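Local coordinates for PbSGBP-B lipoprotein (Prevotella bryantii B14, PDB 6D2Y) that probably binds polysaccharide, as a surface lipoprotein of a polysaccharide utilization locus, and carries a bound magnesium ion, at residues A[198-203]-A[209-214]; A[163-166]-A[172-175]. One frame throughout, in Å; residues are numbered along the deposited sequence.

Contact 1. Residues A[198-203]-A[209-214]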
loop_
_atom_site.group_PDB
_atom_site.type_symbol
_atom_site.label_atom_id
_atom_site.label_comp_id
_atom_site.label_asym_id
_atom_site.label_seq_id
_atom_site.Cartn_x
_atom_site.Cartn_y
_atom_site.Cartn_z
ATOM N N HIS A 198 8.331 -5.248 -14.817
ATOM C CA HIS A 198 9.134 -4.071 -14.482
ATOM C C HIS A 198 8.705 -2.845 -15.289
ATOM O O HIS A 198 9.535 -2.055 -15.748
ATOM C CB HIS A 198 10.624 -4.352 -14.678
ATOM C CG HIS A 198 11.039 -5.732 -14.273
ATOM N ND1 HIS A 198 11.321 -6.724 -15.190
ATOM C CD2 HIS A 198 11.218 -6.287 -13.052
ATOM C CE1 HIS A 198 11.658 -7.828 -14.549
ATOM N NE2 HIS A 198 11.603 -7.591 -13.251
ATOM N N GLU A 199 7.397 -2.685 -15.468
ATOM C CA GLU A 199 6.847 -1.554 -16.197
ATOM C C GLU A 199 5.690 -0.957 -15.408
ATOM O O GLU A 199 5.104 -1.602 -14.534
ATOM C CB GLU A 199 6.385 -1.960 -17.602
ATOM C CG GLU A 199 7.515 -2.425 -18.507
ATOM C CD GLU A 199 7.587 -1.634 -19.797
ATOM O OE1 GLU A 199 7.070 -2.123 -20.825
ATOM O OE2 GLU A 199 8.161 -0.525 -19.781
ATOM N N ASP A 200 5.370 0.292 -15.730
ATOM C CA ASP A 200 4.338 1.010 -14.999
ATOM C C ASP A 200 2.960 0.427 -15.292
ATOM O O ASP A 200 2.650 0.052 -16.426
ATOM C CB ASP A 200 4.373 2.496 -15.356
ATOM C CG ASP A 200 5.761 3.095 -15.214
ATOM O OD1 ASP A 200 6.543 3.029 -16.187
ATOM O OD2 ASP A 200 6.072 3.626 -14.127
ATOM N N ILE A 201 2.135 0.348 -14.251
ATOM C CA ILE A 201 0.777 -0.170 -14.342
ATOM C C ILE A 201 -0.186 0.985 -14.120
ATOM O O ILE A 201 -0.092 1.697 -13.112
ATOM C CB ILE A 201 0.536 -1.294 -13.323
ATOM C CG1 ILE A 201 1.480 -2.460 -13.608
ATOM C CG2 ILE A 201 -0.911 -1.753 -13.364
ATOM C CD1 ILE A 201 1.379 -3.563 -12.607
ATOM N N VAL A 202 -1.110 1.171 -15.058
ATOM C CA VAL A 202 -2.051 2.283 -15.035
ATOM C C VAL A 202 -3.466 1.722 -15.065
ATOM O O VAL A 202 -3.802 0.916 -15.940
ATOM C CB VAL A 202 -1.817 3.245 -16.215
ATOM C CG1 VAL A 202 -2.852 4.358 -16.209
ATOM C CG2 VAL A 202 -0.405 3.816 -16.160
ATOM N N VAL A 203 -4.284 2.142 -14.105
ATOM C CA VAL A 203 -5.703 1.813 -14.069
ATOM C C VAL A 203 -6.470 3.032 -14.562
ATOM O O VAL A 203 -6.384 4.112 -13.964
ATOM C CB VAL A 203 -6.156 1.411 -12.658
ATOM C CG1 VAL A 203 -7.659 1.167 -12.637
ATOM C CG2 VAL A 203 -5.405 0.175 -12.197
ATOM N N SER A 209 -6.803 8.560 -15.279
ATOM C CA SER A 209 -5.768 7.539 -15.209
ATOM C C SER A 209 -4.882 7.801 -14.001
ATOM O O SER A 209 -4.551 8.952 -13.701
ATOM C CB SER A 209 -4.910 7.528 -16.479
ATOM O OG SER A 209 -5.547 6.827 -17.529
ATOM N N THR A 210 -4.494 6.730 -13.312
ATOM C CA THR A 210 -3.629 6.840 -12.144
ATOM C C THR A 210 -2.638 5.686 -12.138
ATOM O O THR A 210 -3.024 4.531 -12.341
ATOM C CB THR A 210 -4.443 6.851 -10.845
ATOM O OG1 THR A 210 -5.483 5.868 -10.919
ATOM C CG2 THR A 210 -5.060 8.227 -10.611
ATOM N N ASN A 211 -1.367 6.006 -11.907
ATOM C CA ASN A 211 -0.316 5.000 -11.892
ATOM C C ASN A 211 -0.363 4.187 -10.606
ATOM O O ASN A 211 -0.571 4.729 -9.517
ATOM C CB ASN A 211 1.059 5.656 -12.035
ATOM C CG ASN A 211 1.457 5.871 -13.482
ATOM O OD1 ASN A 211 0.684 6.400 -14.281
ATOM N ND2 ASN A 211 2.671 5.457 -13.828
ATOM N N ALA A 212 -0.163 2.881 -10.739
ATOM C CA ALA A 212 -0.098 2.008 -9.581
ATOM C C ALA A 212 1.253 2.150 -8.883
ATOM O O ALA A 212 2.278 2.358 -9.538
ATOM C CB ALA A 212 -0.312 0.558 -9.996
ATOM N N PRO A 213 1.282 2.041 -7.552
ATOM C CA PRO A 213 2.560 2.146 -6.835
ATOM C C PRO A 213 3.334 0.839 -6.821
ATOM O O PRO A 213 3.977 0.505 -5.821
ATOM C CB PRO A 213 2.128 2.553 -5.423
ATOM C CG PRO A 213 0.789 1.912 -5.264
ATOM C CD PRO A 213 0.137 1.949 -6.629
ATOM N N PHE A 214 3.278 0.090 -7.918
ATOM C CA PHE A 214 3.981 -1.180 -8.002
ATOM C C PHE A 214 4.123 -1.572 -9.463
ATOM O O PHE A 214 3.425 -1.053 -10.337
ATOM C CB PHE A 214 3.256 -2.280 -7.217
ATOM C CG PHE A 214 1.762 -2.290 -7.410
ATOM C CD1 PHE A 214 1.202 -2.700 -8.611
ATOM C CD2 PHE A 214 0.917 -1.890 -6.387
ATOM C CE1 PHE A 214 -0.170 -2.709 -8.786
ATOM C CE2 PHE A 214 -0.455 -1.896 -6.557
ATOM C CZ PHE A 214 -0.998 -2.307 -7.758
HETATM O O HOH W 1 3.174 1.670 -11.778
#
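Val203 and Thr210 form an antiparallel hydrogen-bonded pair, Val202 and Asn211 the non-hydrogen-bonded pair beside it, and the strands 200-203 and 209-212 run at 143° to each other. The bonds differ in length. Ala212 N gives a short, straight bond to Ile201 O at 2.7 Å, while Val203 N to Thr210 O is 3.2 Å. Thr210 N to Val203 O is 3.3 Å, and in both of these longer bonds the donor is tilted from the carbonyl plane.

Past Ala212 the chain turns a corner at Pro213, and a water lies between the two segments. It accepts from Ile201 N and donates to the carbonyl oxygen of Phe214. Its approach to Ala212 O is too short to be trusted as a normal bond.

Ile201 is the apolar centre. Its CB meets Ala212 CB at 3.9 Å. With CG1 anti to the carbonyl carbon (chi1 -62°) and the chain extended beyond it, CD1 comes to the edge of the Phe214 ring, near its plane, 4.1 Å from Phe214 CD1. Ala212 CB lies over one face of the same ring, toward its rim.

Val202 and Asn211 share the other face of the sheet. Val202 CG2 packs against the amide at Asn211 OD1, 3.4 Å away, and CG1 against Ser209 CB. At its nitrogen end the Asn211 amide has Asp200 as neighbour, with ND2 3.7 Å from Asp200 CB. Amide and carboxylate planes stand 54° apart. Thr210 OG1 turns instead to the carbonyl of Pro133.

The hairpin forms one end of a four-stranded antiparallel sheet. Strand 165-168 flanks 200-205 on its far side, where Val168 touches Ile201. Val135 and Met138 of strand 134-138, in the facing sheet, pack against Phe214.

Contact 2. Residues A[163-166]-A[172-175]; sequences PLEI and YTLP
Thr173 meets Glu165 and Ile166 at the start of the contact, where strand 172-173 is only weakly bonded. Its methyl group does the touching. CG2 lies anti to the backbone N (chi1 -59° for OG1), which brings it 4.0 Å from Glu165 OE2 and equally near Ile166 O. The hydroxyl goes elsewhere: Thr173 OG1 is hydrogen-bonded to Lys167 NZ, just beyond the first segment. Lys167 NZ also pairs with Glu165 OE1 in a salt bridge within that strand. Lys167 therefore joins the polar ends of Glu165 and Thr173, whose side chains cross at an angle.

Leu174 comes next and makes the backbone bond and the apolar contact. Its backbone N donates to Ile166 O at 2.8 Å, in an almost straight bond with an N-H...O angle of 171°. The donor sits nearly in line with the C=O bond of Ile166. This is the one hydrogen bond between the two segments. The side chains of Leu174 and Ile166 lie side by side and point the same way. Their CB atoms are 3.8 Å apart.

Further out, one branch of the leucine does the work. Leu174 CG is anti to the backbone N (chi1 -179°), and CD2 lies alongside the isoleucine, 3.9 Å from Ile166 CB and 4.0 Å from Ile166 CD1. Both residues are buried. Phe189 and Pro192 adjoin Leu174, so the pair enters the layer between the two sheets.

By Pro175 the chain has left the pairing. What remains is a short beta hairpin at the edge of a sheet in the immunoglobulin-like beta sandwich of an IPT/TIG domain.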
loop_
_atom_site.group_PDB
_atom_site.type_symbol
_atom_site.label_atom_id
_atom_site.label_comp_id
_atom_site.label_asym_id
_atom_site.label_seq_id
_atom_site.Cartn_x
_atom_site.Cartn_y
_atom_site.Cartn_z
ATOM N N PRO A 163 -15.304 1.488 -20.500
ATOM C CA PRO A 163 -14.808 0.398 -19.654
ATOM C C PRO A 163 -13.520 0.772 -18.935
ATOM O O PRO A 163 -12.659 1.468 -19.478
ATOM C CB PRO A 163 -14.568 -0.747 -20.650
ATOM C CG PRO A 163 -15.140 -0.271 -21.979
ATOM C CD PRO A 163 -15.084 1.216 -21.929
ATOM N N LEU A 164 -13.399 0.300 -17.694
ATOM C CA LEU A 164 -12.131 0.390 -16.986
ATOM C C LEU A 164 -11.122 -0.539 -17.641
ATOM O O LEU A 164 -11.457 -1.648 -18.064
ATOM C CB LEU A 164 -12.312 0.044 -15.504
ATOM C CG LEU A 164 -11.137 0.115 -14.511
ATOM C CD1 LEU A 164 -11.671 0.252 -13.092
ATOM C CD2 LEU A 164 -10.205 -1.098 -14.582
ATOM N N GLU A 165 -9.878 -0.079 -17.734
ATOM C CA GLU A 165 -8.825 -0.865 -18.353
ATOM C C GLU A 165 -7.573 -0.814 -17.494
ATOM O O GLU A 165 -7.330 0.157 -16.771
ATOM C CB GLU A 165 -8.511 -0.368 -19.768
ATOM C CG GLU A 165 -9.687 -0.457 -20.720
ATOM C CD GLU A 165 -9.297 -0.146 -22.147
ATOM O OE1 GLU A 165 -8.811 0.977 -22.399
ATOM O OE2 GLU A 165 -9.471 -1.028 -23.016
ATOM N N ILE A 166 -6.789 -1.881 -17.576
ATOM C CA ILE A 166 -5.487 -1.973 -16.930
ATOM C C ILE A 166 -4.450 -2.015 -18.042
ATOM O O ILE A 166 -4.431 -2.953 -18.849
ATOM C CB ILE A 166 -5.382 -3.205 -16.022
ATOM C CG1 ILE A 166 -6.433 -3.140 -14.910
ATOM C CG2 ILE A 166 -3.980 -3.321 -15.448
ATOM C CD1 ILE A 166 -6.102 -3.998 -13.701
ATOM N N TYR A 172 0.815 -2.648 -24.015
ATOM C CA TYR A 172 0.048 -3.768 -23.493
ATOM C C TYR A 172 -1.205 -3.282 -22.780
ATOM O O TYR A 172 -1.158 -2.335 -21.988
ATOM C CB TYR A 172 0.888 -4.613 -22.533
ATOM C CG TYR A 172 0.139 -5.796 -21.965
ATOM C CD1 TYR A 172 -0.017 -6.963 -22.703
ATOM C CD2 TYR A 172 -0.417 -5.745 -20.693
ATOM C CE1 TYR A 172 -0.704 -8.046 -22.188
ATOM C CE2 TYR A 172 -1.104 -6.825 -20.170
ATOM C CZ TYR A 172 -1.245 -7.971 -20.922
ATOM O OH TYR A 172 -1.929 -9.049 -20.408
ATOM N N THR A 173 -2.323 -3.949 -23.060
ATOM C CA THR A 173 -3.579 -3.724 -22.360
ATOM C C THR A 173 -4.090 -5.063 -21.851
ATOM O O THR A 173 -4.134 -6.040 -22.605
ATOM C CB THR A 173 -4.625 -3.070 -23.268
ATOM O OG1 THR A 173 -4.130 -1.810 -23.741
ATOM C CG2 THR A 173 -5.923 -2.840 -22.505
ATOM N N LEU A 174 -4.462 -5.108 -20.579
ATOM C CA LEU A 174 -4.961 -6.338 -19.982
ATOM C C LEU A 174 -6.255 -6.756 -20.671
ATOM O O LEU A 174 -7.208 -5.963 -20.713
ATOM C CB LEU A 174 -5.195 -6.151 -18.485
ATOM C CG LEU A 174 -5.689 -7.374 -17.707
ATOM C CD1 LEU A 174 -4.633 -8.468 -17.690
ATOM C CD2 LEU A 174 -6.085 -6.988 -16.291
ATOM N N PRO A 175 -6.330 -7.963 -21.234
ATOM C CA PRO A 175 -7.573 -8.393 -21.885
ATOM C C PRO A 175 -8.718 -8.457 -20.886
ATOM O O PRO A 175 -8.546 -8.884 -19.742
ATOM C CB PRO A 175 -7.227 -9.781 -22.437
ATOM C CG PRO A 175 -5.726 -9.811 -22.502
ATOM C CD PRO A 175 -5.261 -8.968 -21.354
#

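From the N terminus, contact 2 comes first: residues 163-166 pair with 172-175 and close a loop of five residues. The chain then passes through strands 179-182 and 186-190 of the facing sheet. Contact 1 follows, with 198-203 and 209-214 closing a second five-residue loop. The two hairpins are in series, neither nested nor crossed. They lie side by side in one sheet, because strands 165-168 and 200-205 are neighbours. Val203 CG1 touches Leu164 CD2 at 3.9 Å, and Ile201 CG2 reaches Ile166 CG2. Together the contacts supply both edges of this sheet within the IPT/TIG domain, away from the magnesium site.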